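Local structure of OsmC family protein (Rhodothermus marinus, 5CML) at residues A[37-41]-A[42-46]; A[136-139]-A[140-143]; A[173-176]-A[177-181]; A[207-210]-A[211-215]. The protein probably hydrolyses carboxylic esters, this chain being the alpha/beta-hydrolase esterase domain of a longer enzyme that also carries an OsmC domain. All coordinates share one frame; numbering follows the deposited sequence.

Contact 1 (A[37-41]-A[42-46]); sequences CFTCS and KNLKA
Phe38 faces Ala46 across the loop leading from strand 30-36 into helix 45-56 of the alpha/beta-hydrolase fold, and the methyl of Ala46 lies over one face of the ring in a CH-pi contact, with Ala46 CB 4.1 Å from the Phe38 centroid and 27° off the normal. It sits off centre, Ala46 CB being 3.7 Å from Phe38 CD1. Alanine suits this first turn of the helix, its small side chain letting a flat ring come close; the same ring stacks with His108. Thr39 and Leu44 point the same way, side by side, with Leu44 CD2 3.9 Å from Thr39 CA. Thr39 OG1 makes a weak hydrogen bond to Asp65 OD1, so threonine serves a polar and an apolar neighbour. Cys40 N donates to Cys37 O at 3.2 Å and Ser41 N to Phe38 O at 3.0 Å, bonds that wind the 3-10 segment; the Cys40 side chain lies near, without touching, the probable Ser109-His229-Asp200 triad. Ser41 CB lies 3.5 Å from Asn43 O, where a short side chain is easily placed. Asn43 OD1 accepts from Lys45 N at 2.9 Å, an Asx turn whose donor stands 36° above the carbonyl plane. Each segment secures its own turn by polar bonds and none crosses between them; the Phe38-Ala46 contact, with the Leu44 methyl beside Thr39, packs the loop against the helix start.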
# COMPACT_ATOMS: atom_id res chain seq x y z
N CYS A 37 1.79 0.47 -6.23
CA CYS A 37 1.68 0.17 -7.66
C CYS A 37 2.43 1.19 -8.51
O CYS A 37 2.10 1.39 -9.67
CB CYS A 37 0.20 0.13 -8.07
SG CYS A 37 -0.73 -1.21 -7.21
N PHE A 38 3.45 1.84 -7.94
CA PHE A 38 4.16 2.89 -8.68
C PHE A 38 5.04 2.31 -9.78
O PHE A 38 5.48 3.03 -10.65
CB PHE A 38 5.00 3.74 -7.75
CG PHE A 38 4.18 4.59 -6.84
CD1 PHE A 38 3.42 5.62 -7.35
CD2 PHE A 38 4.14 4.34 -5.49
CE1 PHE A 38 2.65 6.41 -6.52
CE2 PHE A 38 3.36 5.11 -4.65
CZ PHE A 38 2.63 6.14 -5.16
N THR A 39 5.25 1.00 -9.74
CA THR A 39 6.00 0.32 -10.79
C THR A 39 5.29 0.42 -12.15
O THR A 39 5.91 0.20 -13.19
CB THR A 39 6.23 -1.15 -10.41
OG1 THR A 39 6.54 -1.22 -9.02
CG2 THR A 39 7.37 -1.73 -11.19
N CYS A 40 4.00 0.77 -12.13
CA CYS A 40 3.22 1.05 -13.35
C CYS A 40 3.71 2.28 -14.11
O CYS A 40 3.41 2.44 -15.29
CB CYS A 40 1.72 1.26 -13.00
SG CYS A 40 0.91 -0.26 -12.46
N SER A 41 4.44 3.16 -13.42
CA SER A 41 4.97 4.37 -14.05
C SER A 41 6.22 4.12 -14.87
O SER A 41 6.76 3.02 -14.88
CB SER A 41 5.30 5.42 -12.98
OG SER A 41 4.14 5.83 -12.30
N LYS A 42 6.70 5.16 -15.54
CA LYS A 42 7.92 5.08 -16.34
C LYS A 42 9.17 4.94 -15.47
O LYS A 42 10.21 4.49 -15.94
CB LYS A 42 8.03 6.32 -17.23
CG LYS A 42 8.21 7.63 -16.47
CD LYS A 42 7.79 8.83 -17.31
CE LYS A 42 6.26 8.94 -17.39
NZ LYS A 42 5.81 10.23 -17.99
N ASN A 43 9.06 5.32 -14.20
CA ASN A 43 10.19 5.21 -13.27
C ASN A 43 9.67 5.01 -11.85
O ASN A 43 8.46 5.02 -11.62
CB ASN A 43 11.07 6.46 -13.36
CG ASN A 43 10.33 7.73 -12.99
OD1 ASN A 43 9.67 7.80 -11.95
ND2 ASN A 43 10.44 8.74 -13.85
N LEU A 44 10.59 4.84 -10.91
CA LEU A 44 10.21 4.62 -9.52
C LEU A 44 10.44 5.86 -8.68
O LEU A 44 10.59 5.76 -7.46
CB LEU A 44 11.01 3.46 -8.93
CG LEU A 44 10.65 2.10 -9.51
CD1 LEU A 44 11.68 1.08 -9.07
CD2 LEU A 44 9.24 1.69 -9.07
N LYS A 45 10.46 7.03 -9.31
CA LYS A 45 10.76 8.24 -8.58
C LYS A 45 9.72 8.50 -7.48
O LYS A 45 10.07 8.98 -6.41
CB LYS A 45 10.85 9.43 -9.54
CG LYS A 45 11.27 10.73 -8.87
CD LYS A 45 11.53 11.84 -9.88
CE LYS A 45 12.16 13.05 -9.22
NZ LYS A 45 12.30 14.20 -10.17
N ALA A 46 8.45 8.16 -7.71
CA ALA A 46 7.43 8.45 -6.70
C ALA A 46 7.66 7.64 -5.45
O ALA A 46 7.64 8.18 -4.33
CB ALA A 46 6.02 8.21 -7.26

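Contact 2 (A[136-139]-A[140-143])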
# COMPACT_ATOMS: atom_id res chain seq x y z
N ASP A 136 -14.35 -0.20 -2.94
CA ASP A 136 -15.22 -1.35 -3.10
C ASP A 136 -14.95 -2.14 -4.39
O ASP A 136 -14.21 -1.69 -5.26
CB ASP A 136 -16.69 -0.90 -3.05
CG ASP A 136 -17.06 0.10 -4.12
OD1 ASP A 136 -16.42 0.14 -5.20
OD2 ASP A 136 -18.04 0.84 -3.90
N PRO A 137 -15.52 -3.35 -4.50
CA PRO A 137 -15.26 -4.14 -5.70
C PRO A 137 -15.69 -3.49 -7.02
O PRO A 137 -15.04 -3.71 -8.02
CB PRO A 137 -16.06 -5.43 -5.43
CG PRO A 137 -15.97 -5.58 -3.96
CD PRO A 137 -16.11 -4.18 -3.43
N ALA A 138 -16.76 -2.71 -7.03
CA ALA A 138 -17.15 -2.10 -8.28
C ALA A 138 -16.03 -1.21 -8.83
O ALA A 138 -15.75 -1.21 -10.04
CB ALA A 138 -18.45 -1.31 -8.11
N HIS A 139 -15.36 -0.48 -7.95
CA HIS A 139 -14.32 0.43 -8.40
C HIS A 139 -13.02 -0.33 -8.71
O HIS A 139 -12.23 0.10 -9.54
CB HIS A 139 -14.12 1.54 -7.37
CG HIS A 139 -15.21 2.57 -7.40
ND1 HIS A 139 -16.32 2.50 -6.60
CD2 HIS A 139 -15.36 3.68 -8.17
CE1 HIS A 139 -17.12 3.53 -6.87
NE2 HIS A 139 -16.56 4.25 -7.82
N VAL A 140 -12.81 -1.48 -8.09
CA VAL A 140 -11.72 -2.35 -8.51
C VAL A 140 -12.02 -2.98 -9.88
O VAL A 140 -11.13 -3.04 -10.73
CB VAL A 140 -11.45 -3.46 -7.46
CG1 VAL A 140 -10.36 -4.42 -7.95
CG2 VAL A 140 -11.02 -2.83 -6.15
N ARG A 141 -13.25 -3.44 -10.11
CA ARG A 141 -13.61 -4.02 -11.40
C ARG A 141 -13.36 -3.08 -12.57
O ARG A 141 -13.02 -3.53 -13.67
CB ARG A 141 -15.07 -4.47 -11.41
CG ARG A 141 -15.28 -5.76 -10.67
CD ARG A 141 -16.63 -6.37 -10.98
NE ARG A 141 -17.74 -5.57 -10.47
CZ ARG A 141 -18.23 -5.65 -9.24
NH1 ARG A 141 -17.68 -6.50 -8.35
NH2 ARG A 141 -19.26 -4.89 -8.89
N HIS A 142 -13.51 -1.79 -12.33
CA HIS A 142 -13.21 -0.79 -13.35
C HIS A 142 -11.78 -0.92 -13.88
O HIS A 142 -11.50 -0.59 -15.04
CB HIS A 142 -13.44 0.61 -12.77
CG HIS A 142 -13.27 1.71 -13.77
ND1 HIS A 142 -12.19 2.57 -13.75
CD2 HIS A 142 -14.03 2.08 -14.81
CE1 HIS A 142 -12.30 3.43 -14.75
NE2 HIS A 142 -13.41 3.16 -15.41
N LEU A 143 -10.89 -1.42 -13.04
CA LEU A 143 -9.45 -1.50 -13.33
C LEU A 143 -8.98 -2.83 -13.92
O LEU A 143 -7.85 -2.92 -14.40
CB LEU A 143 -8.65 -1.25 -12.05
CG LEU A 143 -9.02 -0.04 -11.21
CD1 LEU A 143 -8.24 -0.05 -9.90
CD2 LEU A 143 -8.78 1.27 -11.96
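Arg141 folds back over Pro137 and Ala138, one face of its guanidinium lying over the backbone of these residues. A bend at chi3 (-66°) turns the group back, leaving Arg141 NH1 3.5 Å from Pro137 CB and Arg141 NH2 3.8 Å from Ala138 CB. This is packing, not bonding; the long arginine can lie over the helix surface while NH1 makes a long, weak ion pair with Glu177. Val140 packs on Leu110 and Leu173 on the inner side; one of its methyls, CG2, also lies over its own helix, 3.5 Å from Asp136 O. Backbone hydrogen bonds form the second group. Val140 N reaches Asp136 O at 3.2 Å, Arg141 N donates to Pro137 O at 2.8 Å, and His142 N to Ala138 O at 3.3 Å. The third group gathers on one oxygen: Asp136 OD1 takes the backbone His139 N at 3.0 Å and also His139 ND1 at 2.7 Å. The ring nitrogen meets OD1 on the syn side, 25° out of the carboxylate plane, while the oxygen lies close to the imidazole plane. These two bonds fix the rotation of both side chains, and the carboxylate probably raises the basicity of the imidazole. Asp136 as N-cap, with Pro137 directly after it where no backbone N-H is called for, is a classic start of an alpha-helix, here the short helix 137-141.

Contact 3 (A[173-176]-A[177-181])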
# COMPACT_ATOMS: atom_id res chain seq x y z
N LEU A 173 -9.47 -10.24 -5.82
CA LEU A 173 -10.75 -9.56 -5.79
C LEU A 173 -11.77 -10.43 -5.11
O LEU A 173 -12.60 -9.92 -4.37
CB LEU A 173 -11.24 -9.19 -7.18
CG LEU A 173 -12.58 -8.42 -7.21
CD1 LEU A 173 -12.68 -7.29 -6.17
CD2 LEU A 173 -12.80 -7.82 -8.57
N GLU A 174 -11.72 -11.75 -5.36
CA GLU A 174 -12.65 -12.65 -4.68
C GLU A 174 -12.57 -12.54 -3.16
O GLU A 174 -13.60 -12.46 -2.48
CB GLU A 174 -12.38 -14.10 -5.09
CG GLU A 174 -12.73 -14.37 -6.52
CD GLU A 174 -12.58 -15.83 -6.90
OE1 GLU A 174 -12.39 -16.68 -6.00
OE2 GLU A 174 -12.65 -16.13 -8.11
N GLU A 175 -11.35 -12.54 -2.64
CA GLU A 175 -11.15 -12.45 -1.21
C GLU A 175 -11.52 -11.08 -0.66
O GLU A 175 -12.07 -10.98 0.42
CB GLU A 175 -9.69 -12.79 -0.88
CG GLU A 175 -9.37 -12.89 0.60
CD GLU A 175 -8.00 -13.50 0.87
OE1 GLU A 175 -7.29 -13.87 -0.11
OE2 GLU A 175 -7.62 -13.62 2.06
N LEU A 176 -11.21 -10.03 -1.41
CA LEU A 176 -11.55 -8.67 -1.01
C LEU A 176 -13.06 -8.50 -0.92
O LEU A 176 -13.59 -7.93 0.05
CB LEU A 176 -10.96 -7.69 -2.03
CG LEU A 176 -11.11 -6.22 -1.71
CD1 LEU A 176 -10.26 -5.90 -0.48
CD2 LEU A 176 -10.67 -5.36 -2.91
N GLU A 177 -13.76 -9.03 -1.91
CA GLU A 177 -15.20 -8.97 -1.95
C GLU A 177 -15.80 -9.78 -0.78
O GLU A 177 -16.75 -9.34 -0.13
CB GLU A 177 -15.66 -9.46 -3.32
CG GLU A 177 -17.12 -9.53 -3.52
CD GLU A 177 -17.47 -9.80 -4.99
OE1 GLU A 177 -16.83 -9.18 -5.89
OE2 GLU A 177 -18.37 -10.64 -5.24
N ARG A 178 -15.20 -10.93 -0.47
CA ARG A 178 -15.71 -11.75 0.63
C ARG A 178 -15.48 -11.09 2.00
O ARG A 178 -16.38 -11.11 2.83
CB ARG A 178 -15.09 -13.16 0.59
CG ARG A 178 -15.56 -14.11 1.72
CD ARG A 178 -17.11 -14.24 1.79
NE ARG A 178 -17.70 -14.66 0.53
CZ ARG A 178 -18.01 -15.92 0.19
NH1 ARG A 178 -17.78 -16.93 1.02
NH2 ARG A 178 -18.57 -16.15 -1.01
N VAL A 179 -14.30 -10.51 2.26
CA VAL A 179 -14.06 -9.94 3.60
C VAL A 179 -14.81 -8.63 3.80
O VAL A 179 -15.18 -8.29 4.93
CB VAL A 179 -12.54 -9.67 3.90
CG1 VAL A 179 -11.75 -10.95 3.80
CG2 VAL A 179 -11.95 -8.60 3.00
N ASN A 180 -15.07 -7.94 2.68
CA ASN A 180 -15.73 -6.63 2.59
C ASN A 180 -14.85 -5.52 3.18
O ASN A 180 -14.61 -5.40 4.39
CB ASN A 180 -17.10 -6.62 3.26
CG ASN A 180 -17.85 -5.32 3.01
OD1 ASN A 180 -17.93 -4.45 3.89
ND2 ASN A 180 -18.38 -5.16 1.80
N LEU A 181 -14.33 -4.71 2.27
CA LEU A 181 -13.38 -3.69 2.67
C LEU A 181 -13.98 -2.67 3.65
O LEU A 181 -13.34 -2.32 4.64
CB LEU A 181 -12.84 -3.01 1.42
CG LEU A 181 -11.72 -2.01 1.65
CD1 LEU A 181 -10.57 -2.66 2.42
CD2 LEU A 181 -11.27 -1.52 0.31
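The last two turns of helix 170-179, and the break that separates it from helix 181-187, are built by Leu173 to Leu176 bonding to Glu177 to Asn180. Four hydrogen bonds in i to i+4 order carry them: Glu177 N to Leu173 O (2.9 Å), Arg178 N to Glu174 O (3.0 Å), Val179 N to Glu175 O (2.9 Å) and Asn180 N to Leu176 O (3.0 Å). The last is the most bent, at 141° on the hydrogen. Asn180 then leaves the helix with phi at +69°, a value asparagine tolerates better than most residues, and its OD1 accepts from Asp183 N, capping the next helix. Val179 spreads its branches over the preceding carbonyls, CG1 lying 3.4 Å from Glu175 O and CG2 3.4 Å from Leu176 O. On the inner side Leu176 CD1 approaches Leu181 CB to 4.3 Å, so that a leucine from each helix spans the break; Leu176 also touches Phe85 and Ala117. Glu175 faces another way, to a salt bridge with Arg89. Chemically, one residue both ends a helix and begins another: the backbone of Asn180 closes the first while its amide oxygen satisfies an N-H of the second, and leucines pack beneath the joint.

Contact 4 (A[207-210]-A[211-215]); sequences NAAC and LFQAA
Gln213 lies back along the helix toward Ala209, its CG placed beside its own backbone N by chi1 of -68° and pressed to 3.1 Å from Ala209 O. The amide continues the same way, Gln213 NE2 being 4.1 Å from Ala209 CB; a methyl leaves room for it on this solvent-exposed side. Leu211 points to the opposite flank, where its CG is 3.5 Å from Asn207 O and its side chain packs on Leu194 and Val185. Phe212 does otherwise: its CB lies 3.4 Å from Ala208 O, and chi1 of -171° carries the ring away from the first segment; its side chain also touches Leu194. Beneath run the helical bonds from Leu211 N to Asn207 O (3.0 Å), Phe212 N to Ala208 O (2.9 Å), Gln213 N to Ala209 O (2.9 Å) and Ala214 N to Cys210 O (3.1 Å). Asn207 OD1 accepts from Cys135 N, and Cys210 forms a disulfide with Cys135, though modelled in two conformers. Helix 206-214 of this beta-alpha-beta unit can thus be tied to the loop after strand 127-131 by a covalent and a hydrogen bond, while Leu211, Ala208 and Ala214, with Phe212, pack it on its neighbours.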
# COMPACT_ATOMS: atom_id res chain seq x y z
N ASN A 207 -14.09 7.49 -3.80
CA ASN A 207 -13.62 6.31 -3.06
C ASN A 207 -13.05 6.71 -1.71
O ASN A 207 -13.24 6.00 -0.73
CB ASN A 207 -12.55 5.54 -3.86
CG ASN A 207 -13.13 4.78 -5.03
OD1 ASN A 207 -13.49 3.61 -4.89
ND2 ASN A 207 -13.23 5.42 -6.18
N ALA A 208 -12.40 7.87 -1.64
CA ALA A 208 -11.87 8.33 -0.37
C ALA A 208 -13.02 8.72 0.57
O ALA A 208 -12.94 8.48 1.76
CB ALA A 208 -10.89 9.51 -0.58
N ALA A 209 -14.08 9.32 0.04
CA ALA A 209 -15.22 9.69 0.88
C ALA A 209 -15.90 8.44 1.43
O ALA A 209 -16.31 8.40 2.59
CB ALA A 209 -16.21 10.53 0.10
N CYS A 210 -15.99 7.42 0.60
CA CYS A 210 -16.57 6.15 0.96
C CYS A 210 -15.79 5.50 2.11
O CYS A 210 -16.36 5.04 3.10
CB CYS A 210 -16.57 5.25 -0.28
SG CYS A 210 -17.14 3.61 -0.05
N LEU A 211 -14.46 5.48 1.96
CA LEU A 211 -13.63 4.89 3.00
C LEU A 211 -13.70 5.71 4.28
O LEU A 211 -13.76 5.16 5.38
CB LEU A 211 -12.17 4.73 2.53
CG LEU A 211 -11.94 3.63 1.47
CD1 LEU A 211 -10.57 3.78 0.77
CD2 LEU A 211 -12.04 2.26 2.12
N PHE A 212 -13.71 7.04 4.16
CA PHE A 212 -13.77 7.89 5.34
C PHE A 212 -15.08 7.69 6.11
O PHE A 212 -15.08 7.63 7.34
CB PHE A 212 -13.58 9.36 4.95
CG PHE A 212 -13.41 10.29 6.12
CD1 PHE A 212 -14.50 10.83 6.77
CD2 PHE A 212 -12.14 10.64 6.57
CE1 PHE A 212 -14.34 11.68 7.84
CE2 PHE A 212 -11.99 11.49 7.65
CZ PHE A 212 -13.08 12.02 8.28
N GLN A 213 -16.18 7.58 5.40
CA GLN A 213 -17.47 7.37 6.05
C GLN A 213 -17.54 6.01 6.76
O GLN A 213 -18.18 5.87 7.82
CB GLN A 213 -18.59 7.51 5.03
CG GLN A 213 -18.74 8.93 4.50
CD GLN A 213 -19.88 9.07 3.51
OE1 GLN A 213 -21.03 8.75 3.82
NE2 GLN A 213 -19.57 9.54 2.30
N ALA A 214 -16.86 5.02 6.20
CA ALA A 214 -16.88 3.66 6.76
C ALA A 214 -16.06 3.62 8.04
O ALA A 214 -16.39 2.90 8.98
CB ALA A 214 -16.33 2.66 5.76
N ALA A 215 -14.96 4.37 8.04
CA ALA A 215 -14.04 4.36 9.16
C ALA A 215 -14.61 5.03 10.40
O ALA A 215 -15.59 5.80 10.34
CB ALA A 215 -12.75 5.03 8.76

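How the contacts relate
Contacts 2, 3 and 4 form a touching set, whereas contact 1 lies apart on the loop after strand 30-36 and the start of helix 45-56, about 8 Å from contact 2 between nearest atoms. Pro137 and Arg141 of contact 2 lie against Leu173 and Glu177 of contact 3; His139 packs on Asn207 of contact 4, and Leu181 on Leu211. Each has a buried side (Phe38 and Ala46, Val140 and Leu143, Leu176 and Leu181, Leu211) and an exposed one (Lys42, Arg141, Arg178, Gln213). Contact 1 has no hydrogen bond across its segments and relies on packing; the others rest on helical backbone bonds, with a capped start at 136-143, a capped break at 173-181 and a helix end tied through Cys210 at 207-215.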